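Local structure of importin-95 (Chaetomium thermophilum, 4XRI) at residues Ala184-Val189 with Glu224-Tyr229; Gly192-Glu197 with Val234-Gln239; Gln610-Ile615 with Phe630-Ala635; Arg813-Val818 with Thr841-Glu846; Asp833-Asp838 with Glu866-Gln871. The protein is a nuclear transport receptor of the importin-beta family that carries protein cargo into the nucleus and probably binds a small GTPase. The protein carries 2 engineered substitutions. One frame throughout, in Å; residues are numbered along the deposited sequence.

Interaction 1 (Ala184-Val189 with Glu224-Tyr229)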
# COMPACT_ATOMS: atom_id res chain seq x y z
N ALA A 184 21.12 -32.65 5.92
CA ALA A 184 20.88 -33.17 7.26
C ALA A 184 19.64 -32.52 7.87
O ALA A 184 18.81 -33.20 8.49
CB ALA A 184 22.09 -32.93 8.15
N ILE A 185 19.52 -31.21 7.69
CA ILE A 185 18.37 -30.46 8.18
C ILE A 185 17.09 -30.88 7.46
O ILE A 185 16.07 -31.14 8.10
CB ILE A 185 18.58 -28.95 8.01
CG1 ILE A 185 19.69 -28.47 8.95
CG2 ILE A 185 17.29 -28.20 8.28
CD1 ILE A 185 20.10 -27.03 8.71
N LEU A 186 17.16 -30.95 6.14
CA LEU A 186 16.01 -31.34 5.33
C LEU A 186 15.53 -32.74 5.67
O LEU A 186 14.33 -33.00 5.77
CB LEU A 186 16.35 -31.25 3.84
CG LEU A 186 15.23 -31.70 2.89
CD1 LEU A 186 14.00 -30.83 3.08
CD2 LEU A 186 15.70 -31.66 1.44
N THR A 187 16.48 -33.65 5.87
CA THR A 187 16.16 -35.02 6.22
C THR A 187 15.44 -35.07 7.57
O THR A 187 14.47 -35.80 7.74
CB THR A 187 17.42 -35.91 6.28
OG1 THR A 187 17.99 -36.02 4.97
CG2 THR A 187 17.09 -37.30 6.79
N ALA A 188 15.93 -34.27 8.52
CA ALA A 188 15.37 -34.26 9.87
C ALA A 188 13.93 -33.76 9.89
O ALA A 188 13.08 -34.34 10.56
CB ALA A 188 16.24 -33.39 10.78
N VAL A 189 13.65 -32.69 9.15
CA VAL A 189 12.31 -32.10 9.17
C VAL A 189 11.31 -32.93 8.37
O VAL A 189 10.15 -33.05 8.76
CB VAL A 189 12.32 -30.64 8.65
CG1 VAL A 189 13.33 -29.81 9.43
CG2 VAL A 189 12.63 -30.58 7.16
N GLU A 224 15.08 -32.27 -8.94
CA GLU A 224 13.87 -33.08 -8.93
C GLU A 224 13.75 -34.00 -7.72
O GLU A 224 12.65 -34.28 -7.24
CB GLU A 224 13.80 -33.91 -10.21
CG GLU A 224 12.43 -34.48 -10.52
CD GLU A 224 12.39 -35.22 -11.84
OE1 GLU A 224 13.47 -35.58 -12.35
OE2 GLU A 224 11.28 -35.44 -12.38
N GLY A 225 14.89 -34.47 -7.22
CA GLY A 225 14.92 -35.38 -6.08
C GLY A 225 14.43 -34.71 -4.81
O GLY A 225 13.52 -35.21 -4.16
N GLU A 226 15.05 -33.59 -4.46
CA GLU A 226 14.61 -32.79 -3.32
C GLU A 226 13.16 -32.37 -3.48
O GLU A 226 12.39 -32.38 -2.52
CB GLU A 226 15.49 -31.55 -3.14
CG GLU A 226 16.71 -31.78 -2.27
CD GLU A 226 18.00 -31.73 -3.05
OE1 GLU A 226 18.90 -32.56 -2.77
OE2 GLU A 226 18.13 -30.86 -3.94
N ARG A 227 12.80 -32.00 -4.71
CA ARG A 227 11.45 -31.55 -5.02
C ARG A 227 10.41 -32.62 -4.66
O ARG A 227 9.50 -32.37 -3.87
CB ARG A 227 11.34 -31.19 -6.51
CG ARG A 227 10.32 -30.11 -6.80
CD ARG A 227 10.08 -29.93 -8.29
NE ARG A 227 11.28 -29.51 -9.01
CZ ARG A 227 11.82 -30.20 -10.02
NH1 ARG A 227 11.26 -31.33 -10.42
NH2 ARG A 227 12.91 -29.75 -10.62
N ASN A 228 10.57 -33.81 -5.24
CA ASN A 228 9.66 -34.92 -4.99
C ASN A 228 9.66 -35.34 -3.52
O ASN A 228 8.62 -35.71 -2.98
CB ASN A 228 10.02 -36.11 -5.88
CG ASN A 228 9.76 -35.83 -7.35
OD1 ASN A 228 8.68 -35.37 -7.73
ND2 ASN A 228 10.75 -36.10 -8.18
N TYR A 229 10.83 -35.29 -2.90
CA TYR A 229 11.00 -35.58 -1.48
C TYR A 229 10.06 -34.73 -0.64
O TYR A 229 9.23 -35.24 0.10
CB TYR A 229 12.47 -35.34 -1.08
CG TYR A 229 12.89 -35.92 0.25
CD1 TYR A 229 13.44 -35.11 1.24
CD2 TYR A 229 12.77 -37.28 0.51
CE1 TYR A 229 13.85 -35.64 2.45
CE2 TYR A 229 13.17 -37.82 1.72
CZ TYR A 229 13.71 -36.99 2.69
OH TYR A 229 14.11 -37.52 3.90
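Tyr229 spans the gap between two near-parallel helices of the HEAT-repeat superhelix, reaching from helix 224-238 to Leu186 and Thr187 of helix 182-193. The local axes stand 12.1 Å apart at 23°, too far for backbones to meet, so side chains bridge the distance. In Tyr229, CG lies anti to the backbone N (chi1 -165°), which carries the ring from CB straight across toward the other helix. CD1 is the first ring atom to meet it, 4.1 Å from Leu186 CD2. CE1, one step on, comes up to Leu186 CG at 4.2 Å. The leucine approaches the ring obliquely, and the two side chains run past each other in opposite directions. Leu186 CD2 also rests on Glu226, 3.8 Å from its CG, while Glu226 OE2 turns off to His223 ND1. Val190, Gln191 and Arg194 also pack on the tyrosine. Thr187 contributes carbon: its OG1 bonds the carbonyl O of Asn183, one turn earlier in its own helix. The phenol OH of Tyr229 ends beside the Thr187 CG2 methyl and 4.0 Å from Thr187 CA, with that CA at the ring edge and near its plane.

Interaction 2 (Gly192-Glu197 with Val234-Gln239)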
# COMPACT_ATOMS: atom_id res chain seq x y z
N GLY A 192 10.58 -36.12 10.24
CA GLY A 192 9.76 -35.80 11.39
C GLY A 192 8.31 -35.59 11.01
O GLY A 192 7.42 -35.77 11.83
N ALA A 193 8.08 -35.21 9.76
CA ALA A 193 6.74 -34.85 9.29
C ALA A 193 5.96 -36.04 8.74
O ALA A 193 4.75 -35.97 8.57
CB ALA A 193 6.84 -33.76 8.24
N ARG A 194 6.67 -37.13 8.46
CA ARG A 194 6.06 -38.30 7.83
C ARG A 194 5.06 -39.00 8.75
O ARG A 194 5.13 -38.88 9.97
CB ARG A 194 7.14 -39.29 7.39
CG ARG A 194 7.66 -39.02 6.00
CD ARG A 194 8.84 -39.91 5.66
NE ARG A 194 9.33 -39.64 4.31
CZ ARG A 194 10.51 -40.06 3.85
NH1 ARG A 194 11.31 -40.77 4.63
NH2 ARG A 194 10.87 -39.77 2.61
N LYS A 195 4.14 -39.74 8.14
CA LYS A 195 3.11 -40.44 8.89
C LYS A 195 3.71 -41.60 9.68
O LYS A 195 3.09 -42.12 10.61
CB LYS A 195 2.00 -40.95 7.96
CG LYS A 195 2.43 -42.03 6.98
CD LYS A 195 1.23 -42.49 6.16
CE LYS A 195 1.62 -43.54 5.12
NZ LYS A 195 2.62 -43.02 4.15
N GLU A 196 4.92 -42.01 9.30
CA GLU A 196 5.64 -43.04 10.03
C GLU A 196 6.06 -42.53 11.40
O GLU A 196 6.39 -43.32 12.29
CB GLU A 196 6.86 -43.52 9.24
CG GLU A 196 6.53 -44.40 8.04
CD GLU A 196 5.97 -43.61 6.87
OE1 GLU A 196 6.18 -42.38 6.82
OE2 GLU A 196 5.32 -44.23 6.00
N GLU A 197 6.06 -41.21 11.57
CA GLU A 197 6.29 -40.60 12.87
C GLU A 197 5.04 -40.76 13.73
O GLU A 197 4.00 -40.19 13.42
CB GLU A 197 6.66 -39.12 12.73
CG GLU A 197 6.59 -38.34 14.02
CD GLU A 197 7.55 -38.85 15.08
OE1 GLU A 197 8.71 -39.18 14.72
OE2 GLU A 197 7.16 -38.93 16.26
N VAL A 234 4.59 -33.43 2.03
CA VAL A 234 3.62 -32.35 2.21
C VAL A 234 2.23 -32.83 1.79
O VAL A 234 1.24 -32.60 2.50
CB VAL A 234 3.99 -31.09 1.40
CG1 VAL A 234 2.85 -30.09 1.41
CG2 VAL A 234 5.25 -30.45 1.95
N CYS A 235 2.16 -33.48 0.64
CA CYS A 235 0.90 -34.01 0.13
C CYS A 235 0.31 -35.05 1.08
O CYS A 235 -0.89 -35.09 1.32
CB CYS A 235 1.10 -34.63 -1.26
SG CYS A 235 1.40 -33.41 -2.58
N GLU A 236 1.20 -35.88 1.63
CA GLU A 236 0.83 -36.89 2.61
C GLU A 236 0.22 -36.26 3.86
O GLU A 236 -0.78 -36.74 4.39
CB GLU A 236 2.05 -37.72 2.99
CG GLU A 236 1.84 -38.73 4.11
CD GLU A 236 3.09 -39.54 4.41
OE1 GLU A 236 3.29 -40.58 3.75
OE2 GLU A 236 3.87 -39.14 5.30
N ALA A 237 0.82 -35.16 4.29
CA ALA A 237 0.43 -34.49 5.53
C ALA A 237 -0.90 -33.75 5.39
O ALA A 237 -1.59 -33.52 6.38
CB ALA A 237 1.52 -33.52 5.96
N THR A 238 -1.27 -33.40 4.16
CA THR A 238 -2.53 -32.69 3.92
C THR A 238 -3.73 -33.60 4.17
O THR A 238 -4.84 -33.13 4.43
CB THR A 238 -2.63 -32.15 2.48
OG1 THR A 238 -2.56 -33.23 1.54
CG2 THR A 238 -1.52 -31.15 2.20
N GLN A 239 -3.50 -34.91 4.10
CA GLN A 239 -4.57 -35.87 4.33
C GLN A 239 -4.39 -36.60 5.66
O GLN A 239 -4.91 -37.70 5.85
CB GLN A 239 -4.64 -36.88 3.18
CG GLN A 239 -5.39 -36.35 1.97
CD GLN A 239 -5.56 -37.39 0.89
OE1 GLN A 239 -4.60 -37.74 0.19
NE2 GLN A 239 -6.78 -37.90 0.74
O HOH W 1 3.13 -36.58 6.36
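Glu236 holds Lys195 twice, one carboxylate oxygen for each end of the residue. Its OE1 takes a short salt bridge of 2.6 Å from Lys195 NZ, and its OE2 accepts Lys195 N at 2.9 Å. Both donors come from above the carboxylate plane, 48° out of it for NZ and 47° for N. A water lies 2.8 Å from Ala193 O and hydrogen-bonds Glu236 OE2 as well, though other acceptors compete for its protons. Lys195 is the second residue of a type I beta turn, Arg194 to Glu197, that follows the end of helix 182-193. With CG between the backbone N and the carbonyl carbon (chi1 67°), the lysine chain crosses Glu236 at about a right angle, and CG sits 3.6 Å from Glu236 CD. Arg194 adds carbon alone, its CA 3.5 Å from Glu236 OE2 with CB and CG a little farther off. Glu196 joins as a weak second partner, OE2 to Lys195 NZ at 3.5 Å, while Gln232 NE2 reaches Glu236 OE1 in a weak bond. Two carboxylates thus share one ammonium, whose charge probably offsets their mutual repulsion; the network ties the turn after helix 182-193 to helix 224-238 at the surface, where salt and solvent would be expected to weaken it.

Interaction 3 (Gln610-Ile615 with Phe630-Ala635)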
# COMPACT_ATOMS: atom_id res chain seq x y z
N GLN A 610 -12.10 33.67 4.48
CA GLN A 610 -12.38 34.09 5.85
C GLN A 610 -12.60 32.89 6.77
O GLN A 610 -12.01 32.81 7.85
CB GLN A 610 -13.59 35.02 5.91
CG GLN A 610 -13.98 35.47 7.31
CD GLN A 610 -13.11 36.60 7.82
OE1 GLN A 610 -12.23 37.10 7.12
NE2 GLN A 610 -13.36 37.02 9.06
N VAL A 611 -13.43 31.95 6.34
CA VAL A 611 -13.75 30.79 7.17
C VAL A 611 -12.60 29.79 7.18
O VAL A 611 -12.33 29.16 8.20
CB VAL A 611 -15.06 30.09 6.71
CG1 VAL A 611 -14.92 29.51 5.31
CG2 VAL A 611 -15.45 29.00 7.69
N LEU A 612 -11.90 29.67 6.06
CA LEU A 612 -10.81 28.71 5.95
C LEU A 612 -9.62 29.10 6.82
O LEU A 612 -8.99 28.25 7.44
CB LEU A 612 -10.35 28.55 4.49
CG LEU A 612 -11.28 27.74 3.58
CD1 LEU A 612 -10.62 27.52 2.22
CD2 LEU A 612 -11.66 26.41 4.22
N LEU A 613 -9.33 30.40 6.87
CA LEU A 613 -8.23 30.89 7.70
C LEU A 613 -8.60 30.83 9.17
O LEU A 613 -7.75 30.56 10.02
CB LEU A 613 -7.84 32.31 7.30
CG LEU A 613 -7.13 32.45 5.95
CD1 LEU A 613 -6.61 33.86 5.75
CD2 LEU A 613 -6.00 31.44 5.84
N GLN A 614 -9.87 31.09 9.47
CA GLN A 614 -10.37 30.99 10.84
C GLN A 614 -10.28 29.56 11.36
O GLN A 614 -10.02 29.33 12.54
CB GLN A 614 -11.82 31.49 10.92
CG GLN A 614 -11.94 33.00 11.02
CD GLN A 614 -13.38 33.47 11.03
OE1 GLN A 614 -14.25 32.86 10.41
NE2 GLN A 614 -13.64 34.57 11.73
N ILE A 615 -10.50 28.60 10.47
CA ILE A 615 -10.40 27.19 10.83
C ILE A 615 -8.94 26.82 11.08
O ILE A 615 -8.64 26.08 12.02
CB ILE A 615 -11.00 26.29 9.73
CG1 ILE A 615 -12.52 26.44 9.70
CG2 ILE A 615 -10.63 24.83 9.96
CD1 ILE A 615 -13.18 25.67 8.59
N PHE A 630 -5.90 23.55 3.12
CA PHE A 630 -4.88 23.92 2.14
C PHE A 630 -5.26 23.48 0.73
O PHE A 630 -5.03 24.20 -0.24
CB PHE A 630 -3.53 23.31 2.53
CG PHE A 630 -2.69 24.22 3.40
CD1 PHE A 630 -3.20 24.73 4.58
CD2 PHE A 630 -1.40 24.55 3.03
CE1 PHE A 630 -2.43 25.57 5.37
CE2 PHE A 630 -0.63 25.38 3.82
CZ PHE A 630 -1.14 25.89 4.99
N ALA A 631 -5.86 22.30 0.63
CA ALA A 631 -6.30 21.76 -0.65
C ALA A 631 -7.39 22.64 -1.26
O ALA A 631 -7.41 22.88 -2.47
CB ALA A 631 -6.79 20.34 -0.49
N ALA A 632 -8.28 23.12 -0.40
CA ALA A 632 -9.36 24.01 -0.82
C ALA A 632 -8.82 25.37 -1.23
O ALA A 632 -9.28 25.97 -2.21
CB ALA A 632 -10.39 24.15 0.29
N ILE A 633 -7.84 25.87 -0.49
CA ILE A 633 -7.21 27.15 -0.79
C ILE A 633 -6.45 27.08 -2.12
O ILE A 633 -6.50 28.00 -2.93
CB ILE A 633 -6.26 27.59 0.33
CG1 ILE A 633 -7.05 27.91 1.60
CG2 ILE A 633 -5.45 28.81 -0.09
CD1 ILE A 633 -6.18 28.22 2.80
N SER A 634 -5.75 25.96 -2.32
CA SER A 634 -5.05 25.71 -3.58
C SER A 634 -6.01 25.77 -4.76
O SER A 634 -5.69 26.34 -5.80
CB SER A 634 -4.35 24.36 -3.54
OG SER A 634 -3.87 23.99 -4.83
N ALA A 635 -7.18 25.18 -4.57
CA ALA A 635 -8.23 25.20 -5.58
C ALA A 635 -8.66 26.63 -5.89
O ALA A 635 -8.81 27.01 -7.05
CB ALA A 635 -9.42 24.38 -5.13
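Leu612 and Ile633 reach each other through matching torsions: in each the gamma carbon of the main branch stands anti to the carbonyl carbon (chi1 -75° and -67°), and the chain then runs on extended. Leu612 CD1 and the CG1-CD1 branch of Ile633 are thereby pushed into the space between helix 605-616 and helix 625-640. These two helices follow each other in the chain and form an antiparallel helical hairpin of the HEAT-repeat superhelix, their local axes 10.6 Å apart with 152° between their directions. Leu612 and Ile633 are also the nearest pair by backbone, their CA atoms being 7.8 Å apart, and the two side chains slide past each other in opposite directions. A single methyl carries most of the touching: Leu612 CD1 fits beside Ile633 CG1 at 3.6 Å and beside the short side chain of Ala632, with CB at 3.9 Å. The alanine points toward the other helix and leaves room for the leucine tip. The interface is purely apolar and is closed from outside by further helices: Cys587 of helix 573-597 packs on Leu612, and Phe651 of helix 648-660 packs on both Leu613 and Ile633. Leu613 adds a looser contact, its CD2 methyl standing 4.4 Å from Ile633 CD1, the last carbon of the extended isoleucine branch.

Interaction 4 (Arg813-Val818 with Thr841-Glu846)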
# COMPACT_ATOMS: atom_id res chain seq x y z
N ARG A 813 9.73 13.21 -20.09
CA ARG A 813 9.06 14.39 -20.63
C ARG A 813 9.80 15.66 -20.22
O ARG A 813 10.13 16.50 -21.07
CB ARG A 813 7.61 14.45 -20.16
CG ARG A 813 6.84 15.65 -20.69
CD ARG A 813 5.34 15.51 -20.48
NE ARG A 813 4.97 15.49 -19.06
CZ ARG A 813 4.60 14.39 -18.40
NH1 ARG A 813 4.55 13.22 -19.03
NH2 ARG A 813 4.28 14.47 -17.12
N ALA A 814 10.07 15.79 -18.93
CA ALA A 814 10.79 16.93 -18.39
C ALA A 814 12.17 17.08 -19.02
O ALA A 814 12.65 18.19 -19.25
CB ALA A 814 10.92 16.81 -16.88
N SER A 815 12.81 15.94 -19.29
CA SER A 815 14.13 15.92 -19.91
C SER A 815 14.07 16.47 -21.34
O SER A 815 14.89 17.29 -21.73
CB SER A 815 14.70 14.51 -19.92
OG SER A 815 14.84 14.01 -18.60
N MET A 816 13.08 16.00 -22.10
CA MET A 816 12.83 16.50 -23.44
C MET A 816 12.61 18.01 -23.40
O MET A 816 13.13 18.75 -24.23
CB MET A 816 11.62 15.81 -24.08
CG MET A 816 11.76 14.30 -24.29
SD MET A 816 13.01 13.83 -25.50
CE MET A 816 14.41 13.47 -24.45
N GLY A 817 11.83 18.45 -22.42
CA GLY A 817 11.54 19.85 -22.24
C GLY A 817 12.78 20.69 -22.04
O GLY A 817 12.93 21.75 -22.64
N VAL A 818 13.69 20.20 -21.21
CA VAL A 818 14.93 20.91 -20.91
C VAL A 818 15.84 20.99 -22.13
O VAL A 818 16.46 22.02 -22.39
CB VAL A 818 15.68 20.26 -19.73
CG1 VAL A 818 17.14 20.67 -19.70
CG2 VAL A 818 15.00 20.64 -18.42
N THR A 841 20.36 12.04 -29.35
CA THR A 841 19.46 11.60 -30.40
C THR A 841 18.73 10.32 -30.00
O THR A 841 17.52 10.20 -30.17
CB THR A 841 20.21 11.35 -31.72
OG1 THR A 841 20.93 12.53 -32.10
CG2 THR A 841 19.25 10.96 -32.83
N ALA A 842 19.48 9.38 -29.44
CA ALA A 842 18.92 8.12 -28.97
C ALA A 842 17.89 8.34 -27.87
O ALA A 842 16.84 7.71 -27.85
CB ALA A 842 20.03 7.19 -28.48
N MET A 843 18.21 9.25 -26.95
CA MET A 843 17.32 9.58 -25.84
C MET A 843 15.99 10.11 -26.33
O MET A 843 14.93 9.68 -25.89
CB MET A 843 17.99 10.60 -24.92
CG MET A 843 17.26 10.85 -23.61
SD MET A 843 18.03 12.17 -22.67
CE MET A 843 17.16 12.04 -21.11
N ILE A 844 16.05 11.06 -27.26
CA ILE A 844 14.85 11.68 -27.82
C ILE A 844 14.05 10.69 -28.65
O ILE A 844 12.83 10.58 -28.50
CB ILE A 844 15.20 12.88 -28.69
CG1 ILE A 844 15.99 13.90 -27.88
CG2 ILE A 844 13.94 13.51 -29.28
CD1 ILE A 844 16.44 15.08 -28.69
N ARG A 845 14.75 9.96 -29.52
CA ARG A 845 14.10 8.98 -30.38
C ARG A 845 13.38 7.91 -29.57
O ARG A 845 12.27 7.52 -29.91
CB ARG A 845 15.12 8.33 -31.31
CG ARG A 845 14.50 7.34 -32.28
CD ARG A 845 15.54 6.38 -32.84
NE ARG A 845 14.92 5.16 -33.34
CZ ARG A 845 14.56 4.14 -32.56
NH1 ARG A 845 14.00 3.06 -33.10
NH2 ARG A 845 14.75 4.20 -31.25
N GLU A 846 14.01 7.45 -28.49
CA GLU A 846 13.40 6.47 -27.61
C GLU A 846 12.13 7.03 -26.98
O GLU A 846 11.13 6.33 -26.82
CB GLU A 846 14.37 6.04 -26.51
CG GLU A 846 13.77 5.03 -25.53
CD GLU A 846 14.56 4.92 -24.25
OE1 GLU A 846 14.86 5.98 -23.64
OE2 GLU A 846 14.88 3.79 -23.84
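Near the C-terminal end of the HEAT-repeat superhelix, Ser815 and Met816 of helix 809-825 pack on Met843 and Ile844 of helix 838-849. The local axes pass 10.6 Å apart with 129° between their directions, so the helices touch over a short patch. Met816 fills it by folding: its chain bends at chi2 (-67°) and again at chi3 (97°), and this brings the sulfur and terminal methyl against the other helix. SD lies 3.7 Å from Ile844 CA, and CE turns along the isoleucine to CG1 at 3.8 Å. The same methyl reaches Met843 CG at 4.0 Å and so wedges between the two residues. Met843 answers in the opposite shape, fully extended from CG onward, and carries its own methyl to the first helix, where CE meets Ser815 CB at 3.7 Å. The serine hydroxyl bonds the carbonyl O of Leu811 in its own helix, and both CB and OG lie beside the methionine methyl. Thr860 and Ala861 of helix 855-872 pack on Met816 from another side. An alanine in place of Met816 would remove the thioether and methyl, and would probably open a gap beside Ile844 and Met843. The contact is apolar and made largely by dispersion, and carries no directional polar bond between the two segments.

Interaction 5 (Asp833-Asp838 with Glu866-Gln871)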
# COMPACT_ATOMS: atom_id res chain seq x y z
N ASP A 833 27.39 21.10 -30.84
CA ASP A 833 28.29 20.01 -30.52
C ASP A 833 27.67 19.03 -29.53
O ASP A 833 27.65 17.82 -29.75
CB ASP A 833 29.60 20.54 -29.94
CG ASP A 833 30.45 21.24 -30.98
OD1 ASP A 833 30.21 21.02 -32.19
OD2 ASP A 833 31.36 22.00 -30.60
N ALA A 834 27.16 19.57 -28.42
CA ALA A 834 26.58 18.75 -27.37
C ALA A 834 25.29 18.07 -27.81
O ALA A 834 24.91 17.03 -27.27
CB ALA A 834 26.34 19.59 -26.12
N PHE A 835 24.61 18.65 -28.79
CA PHE A 835 23.33 18.13 -29.25
C PHE A 835 23.47 17.02 -30.28
O PHE A 835 22.66 16.09 -30.32
CB PHE A 835 22.47 19.26 -29.82
CG PHE A 835 21.76 20.08 -28.77
CD1 PHE A 835 21.73 21.46 -28.85
CD2 PHE A 835 21.12 19.46 -27.71
CE1 PHE A 835 21.09 22.21 -27.89
CE2 PHE A 835 20.47 20.21 -26.75
CZ PHE A 835 20.45 21.59 -26.84
N ARG A 836 24.50 17.11 -31.12
CA ARG A 836 24.71 16.13 -32.18
C ARG A 836 25.29 14.83 -31.64
O ARG A 836 25.47 13.87 -32.39
CB ARG A 836 25.62 16.70 -33.27
CG ARG A 836 27.00 17.11 -32.78
CD ARG A 836 27.83 17.71 -33.89
NE ARG A 836 29.08 18.27 -33.39
CZ ARG A 836 30.14 18.54 -34.15
NH1 ARG A 836 31.24 19.05 -33.61
NH2 ARG A 836 30.10 18.30 -35.46
N GLN A 837 25.58 14.79 -30.34
CA GLN A 837 26.02 13.57 -29.69
C GLN A 837 24.96 12.49 -29.85
O GLN A 837 23.76 12.79 -29.88
CB GLN A 837 26.33 13.81 -28.21
CG GLN A 837 27.62 14.56 -27.95
CD GLN A 837 27.87 14.79 -26.48
OE1 GLN A 837 28.74 14.15 -25.87
NE2 GLN A 837 27.11 15.70 -25.88
N ASP A 838 25.39 11.24 -29.95
CA ASP A 838 24.49 10.15 -30.28
C ASP A 838 23.53 9.78 -29.16
O ASP A 838 22.39 9.38 -29.42
CB ASP A 838 25.29 8.91 -30.68
CG ASP A 838 26.08 9.11 -31.96
OD1 ASP A 838 25.59 9.86 -32.84
OD2 ASP A 838 27.18 8.54 -32.09
N GLU A 866 12.97 18.54 -33.08
CA GLU A 866 12.97 19.68 -33.98
C GLU A 866 13.94 20.74 -33.48
O GLU A 866 14.72 21.29 -34.26
CB GLU A 866 11.56 20.27 -34.11
CG GLU A 866 11.28 20.85 -35.49
CD GLU A 866 11.24 19.77 -36.55
OE1 GLU A 866 10.71 18.68 -36.27
OE2 GLU A 866 11.76 20.01 -37.67
N GLN A 867 13.91 21.02 -32.18
CA GLN A 867 14.83 21.97 -31.55
C GLN A 867 16.29 21.58 -31.77
O GLN A 867 17.15 22.41 -32.06
CB GLN A 867 14.55 22.07 -30.06
CG GLN A 867 13.29 22.86 -29.72
CD GLN A 867 13.40 24.34 -30.04
OE1 GLN A 867 13.40 24.74 -31.21
NE2 GLN A 867 13.50 25.16 -29.00
N VAL A 868 16.55 20.29 -31.60
CA VAL A 868 17.86 19.70 -31.90
C VAL A 868 18.20 19.98 -33.36
O VAL A 868 19.08 20.76 -33.61
CB VAL A 868 17.90 18.21 -31.61
CG1 VAL A 868 19.21 17.58 -32.05
CG2 VAL A 868 17.76 17.99 -30.12
N LYS A 869 17.44 19.44 -34.31
CA LYS A 869 17.64 19.69 -35.74
C LYS A 869 17.89 21.16 -36.11
O LYS A 869 18.77 21.44 -36.92
CB LYS A 869 16.44 19.15 -36.51
CG LYS A 869 16.42 17.64 -36.61
CD LYS A 869 15.29 17.14 -37.46
CE LYS A 869 15.35 15.63 -37.58
NZ LYS A 869 14.16 15.07 -38.29
N ARG A 870 17.15 22.09 -35.52
CA ARG A 870 17.36 23.51 -35.81
C ARG A 870 18.66 24.02 -35.18
O ARG A 870 19.15 25.09 -35.54
CB ARG A 870 16.18 24.36 -35.32
CG ARG A 870 14.83 23.90 -35.88
CD ARG A 870 13.81 25.03 -35.92
NE ARG A 870 13.63 25.68 -34.62
CZ ARG A 870 12.46 26.10 -34.16
NH1 ARG A 870 12.38 26.69 -32.97
NH2 ARG A 870 11.35 25.93 -34.88
N GLN A 871 19.20 23.25 -34.25
CA GLN A 871 20.52 23.54 -33.68
C GLN A 871 21.65 23.06 -34.59
O GLN A 871 22.63 23.77 -34.79
CB GLN A 871 20.66 22.89 -32.29
CG GLN A 871 20.29 23.80 -31.14
CD GLN A 871 21.41 24.78 -30.79
OE1 GLN A 871 22.59 24.44 -30.88
NE2 GLN A 871 21.03 25.99 -30.40
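Phe835 meets Gln871 and Val868 in a buried contact. The glutamine crosses the ring obliquely, CG 3.6 Å from Phe835 CD1 and 3.7 Å from CE1. Its amide plane is turned 62° from the ring plane, and OE1 sits at the ring edge, in plane, 3.7 Å from CD1. A bend at chi2 (-80°) folds the Gln871 chain back so that CG, CD and OE1 all stay beside the ring. Val868 touches the root of the phenylalanine, its CG1 4.1 Å from Phe835 O and 4.3 Å from Phe835 CB. Outside this first shell, the amide of Gln871 is directed by weak bonds from NE2 to the carbonyl oxygens of Ala823 and Tyr826. A leucine in place of Gln871 would lack that amide, and would probably leave those two carbonyls without this donor and the side chain free to turn against the ring. The elements joined are the short helix 832-835 and helix 855-872, the last helix of the modelled HEAT-repeat superhelix. The ring of Phe835 stands edge-to-face with Phe795 and packs on Ile819 and Leu822, so it is enclosed by helix 809-825 as well. Beyond the short helix the chain turns quickly into helix 838-849, with Gln837 at its N-cap position. Gln837 NE2 folds back to Ala834 O at 2.9 Å, with a nearly straight N-H...O angle of 172°. On the outer side, Arg836 NH1 pairs with Asp833 OD1 at 2.6 Å in a salt bridge.

Interactions 1 and 2 join the same two helices, 182-193 and 224-238, and touch through Arg194 NH2 and Tyr229 CE2. The centres of these two contacts are 13 Å apart. They differ in chemistry: interaction 1 is partly buried and largely apolar, whereas interaction 2, at the helix ends, is a surface ion-pair network. Interactions 4 and 5 form a second pair, centres 11 Å apart, meeting where Ile844 CD1 packs on Val868 CG2. Both are buried, one sulfur-rich, the other aromatic with a glutamine. Interaction 3, also core, is wholly aliphatic; its centre lies about 65 Å from those of interactions 1 and 2, on the opposite side of the chain's centre.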